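Local structure of tyrosine specific protein phosphatase, putative (Trypanosoma brucei, 3M4U) at residues V173-V178 with V189-Y194. The protein is a protein phosphatase of the tyrosine-specific family that dephosphorylates the nucleolar protein NOPP44/46 and acts as a life cycle switch of the parasite. Residues are numbered along the deposited sequence; the frame is centred on the assembly and turned at random.
Sequences VRRPLV and VLQVQY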
loop_
_atom_site.group_PDB
_atom_site.type_symbol
_atom_site.label_atom_id
_atom_site.label_comp_id
_atom_site.label_asym_id
_atom_site.label_seq_id
_atom_site.Cartn_x
_atom_site.Cartn_y
_atom_site.Cartn_z
ATOM N N VAL A 173 -7.963 7.142 10.620
ATOM C CA VAL A 173 -8.538 8.425 10.238
ATOM C C VAL A 173 -9.048 8.384 8.799
ATOM O O VAL A 173 -8.357 7.895 7.903
ATOM C CB VAL A 173 -7.496 9.557 10.308
ATOM C CG1 VAL A 173 -8.190 10.923 10.210
ATOM C CG2 VAL A 173 -6.678 9.445 11.584
ATOM N N ARG A 174 -10.252 8.900 8.578
ATOM C CA ARG A 174 -10.756 9.088 7.223
ATOM C C ARG A 174 -10.744 10.585 6.906
ATOM O O ARG A 174 -11.279 11.389 7.678
ATOM C CB ARG A 174 -12.170 8.523 7.072
ATOM C CG ARG A 174 -12.304 7.033 7.383
ATOM C CD ARG A 174 -13.769 6.607 7.341
ATOM N NE ARG A 174 -13.938 5.180 7.077
ATOM C CZ ARG A 174 -13.768 4.235 7.993
ATOM N NH1 ARG A 174 -13.406 4.565 9.227
ATOM N NH2 ARG A 174 -13.940 2.968 7.670
ATOM N N ARG A 175 -10.103 10.952 5.792
ATOM C CA ARG A 175 -10.024 12.346 5.373
ATOM C C ARG A 175 -10.579 12.549 3.968
ATOM O O ARG A 175 -9.900 12.290 2.975
ATOM C CB ARG A 175 -8.584 12.862 5.454
ATOM C CG ARG A 175 -8.016 12.927 6.872
ATOM C CD ARG A 175 -6.597 13.508 6.883
ATOM N NE ARG A 175 -5.969 13.492 8.208
ATOM C CZ ARG A 175 -5.111 12.561 8.632
ATOM N NH1 ARG A 175 -4.582 12.632 9.853
ATOM N NH2 ARG A 175 -4.771 11.558 7.840
ATOM N N PRO A 176 -11.839 12.992 3.874
ATOM C CA PRO A 176 -12.316 13.340 2.536
ATOM C C PRO A 176 -11.647 14.631 2.099
ATOM O O PRO A 176 -11.652 15.611 2.850
ATOM C CB PRO A 176 -13.827 13.523 2.736
ATOM C CG PRO A 176 -14.148 12.748 4.023
ATOM C CD PRO A 176 -12.925 12.945 4.871
ATOM N N LEU A 177 -11.068 14.625 0.903
ATOM C CA LEU A 177 -10.259 15.745 0.447
ATOM C C LEU A 177 -10.706 16.195 -0.922
ATOM O O LEU A 177 -11.331 15.434 -1.660
ATOM C CB LEU A 177 -8.789 15.340 0.364
ATOM C CG LEU A 177 -8.178 14.783 1.646
ATOM C CD1 LEU A 177 -6.791 14.234 1.382
ATOM C CD2 LEU A 177 -8.130 15.848 2.716
ATOM N N VAL A 178 -10.378 17.435 -1.267
ATOM C CA VAL A 178 -10.555 17.888 -2.638
ATOM C C VAL A 178 -9.224 18.402 -3.196
ATOM O O VAL A 178 -8.538 19.218 -2.567
ATOM C CB VAL A 178 -11.667 18.956 -2.766
ATOM C CG1 VAL A 178 -12.123 19.063 -4.211
ATOM C CG2 VAL A 178 -12.852 18.615 -1.868
ATOM N N VAL A 189 -11.388 12.831 -3.266
ATOM C CA VAL A 189 -10.702 11.581 -3.027
ATOM C C VAL A 189 -10.698 11.363 -1.533
ATOM O O VAL A 189 -10.508 12.302 -0.766
ATOM C CB VAL A 189 -9.254 11.582 -3.626
ATOM C CG1 VAL A 189 -8.476 12.786 -3.166
ATOM C CG2 VAL A 189 -8.514 10.271 -3.294
ATOM N N LEU A 190 -10.957 10.125 -1.126
ATOM C CA LEU A 190 -10.978 9.778 0.285
ATOM C C LEU A 190 -9.667 9.109 0.693
ATOM O O LEU A 190 -9.319 8.045 0.165
ATOM C CB LEU A 190 -12.145 8.826 0.565
ATOM C CG LEU A 190 -12.110 8.220 1.969
ATOM C CD1 LEU A 190 -12.420 9.285 3.011
ATOM C CD2 LEU A 190 -13.082 7.064 2.082
ATOM N N GLN A 191 -8.917 9.719 1.606
ATOM C CA GLN A 191 -7.781 8.990 2.145
ATOM C C GLN A 191 -8.146 8.341 3.464
ATOM O O GLN A 191 -8.856 8.915 4.285
ATOM C CB GLN A 191 -6.505 9.842 2.290
ATOM C CG GLN A 191 -6.420 10.575 3.606
ATOM C CD GLN A 191 -5.061 10.508 4.305
ATOM O OE1 GLN A 191 -4.078 9.968 3.796
ATOM N NE2 GLN A 191 -5.013 11.089 5.491
ATOM N N VAL A 192 -7.644 7.127 3.647
ATOM C CA VAL A 192 -7.770 6.434 4.909
ATOM C C VAL A 192 -6.366 6.144 5.455
ATOM O O VAL A 192 -5.572 5.455 4.806
ATOM C CB VAL A 192 -8.595 5.130 4.724
ATOM C CG1 VAL A 192 -8.650 4.313 6.004
ATOM C CG2 VAL A 192 -10.003 5.469 4.246
ATOM N N GLN A 193 -6.054 6.686 6.635
ATOM C CA GLN A 193 -4.743 6.492 7.234
ATOM C C GLN A 193 -4.820 5.619 8.463
ATOM O O GLN A 193 -5.614 5.882 9.391
ATOM C CB GLN A 193 -4.092 7.829 7.600
ATOM C CG GLN A 193 -2.646 7.711 8.057
ATOM C CD GLN A 193 -2.171 8.932 8.829
ATOM O OE1 GLN A 193 -2.945 9.868 9.066
ATOM N NE2 GLN A 193 -0.890 8.932 9.231
ATOM N N TYR A 194 -3.991 4.576 8.470
ATOM C CA TYR A 194 -3.886 3.692 9.615
ATOM C C TYR A 194 -2.542 3.912 10.266
ATOM O O TYR A 194 -1.495 3.802 9.592
ATOM C CB TYR A 194 -4.008 2.238 9.176
ATOM C CG TYR A 194 -3.780 1.233 10.292
ATOM C CD1 TYR A 194 -4.317 1.435 11.564
ATOM C CD2 TYR A 194 -3.045 0.075 10.065
ATOM C CE1 TYR A 194 -4.101 0.524 12.586
ATOM C CE2 TYR A 194 -2.835 -0.857 11.073
ATOM C CZ TYR A 194 -3.368 -0.632 12.337
ATOM O OH TYR A 194 -3.149 -1.567 13.335
#
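Arg175 leaves its strand with CG anti to the carbonyl carbon (chi1 -65°) and stays extended to NE, while Gln193, its CG anti to the backbone N (chi1 -172°), is extended too; the two chains thus converge over one face of an antiparallel hairpin. NH2 of Arg175 donates to OE1 of Gln193 at 2.8 Å, a nearly straight bond (167° at the hydrogen) lying in the guanidinium plane, although the donor is tilted out of the amide plane. A weak bond from Arg175 NH1 to the same Gln193 OE1 is longer, 3.3 Å. CG1 of Val173 lies 3.8 Å above the guanidinium plane of Arg175, over its centre. Trp136 adds a cation-pi contact to Arg175, and NE2 of Gln193 is bonded to the carbonyl of Thr122.

Between the strands, Val173, Arg175 and Leu177 form hydrogen-bonded pairs with Gln193, Gln191 and Val189. Pro176, which has no N-H to give, falls at a non-hydrogen-bonded position, where its CG meets CD1 of Leu190 at 4.0 Å. On that face Arg174 runs beside Val192 and forms a salt bridge with Glu211 of helix 206-217.

The hairpin extends the phosphatase sheet beyond strand 117-120. The NH2 bond, weakly helped by NH1, probably restricts rotation of the Arg175 guanidinium, while the neutral amide leaves its charge uncompensated by this pair.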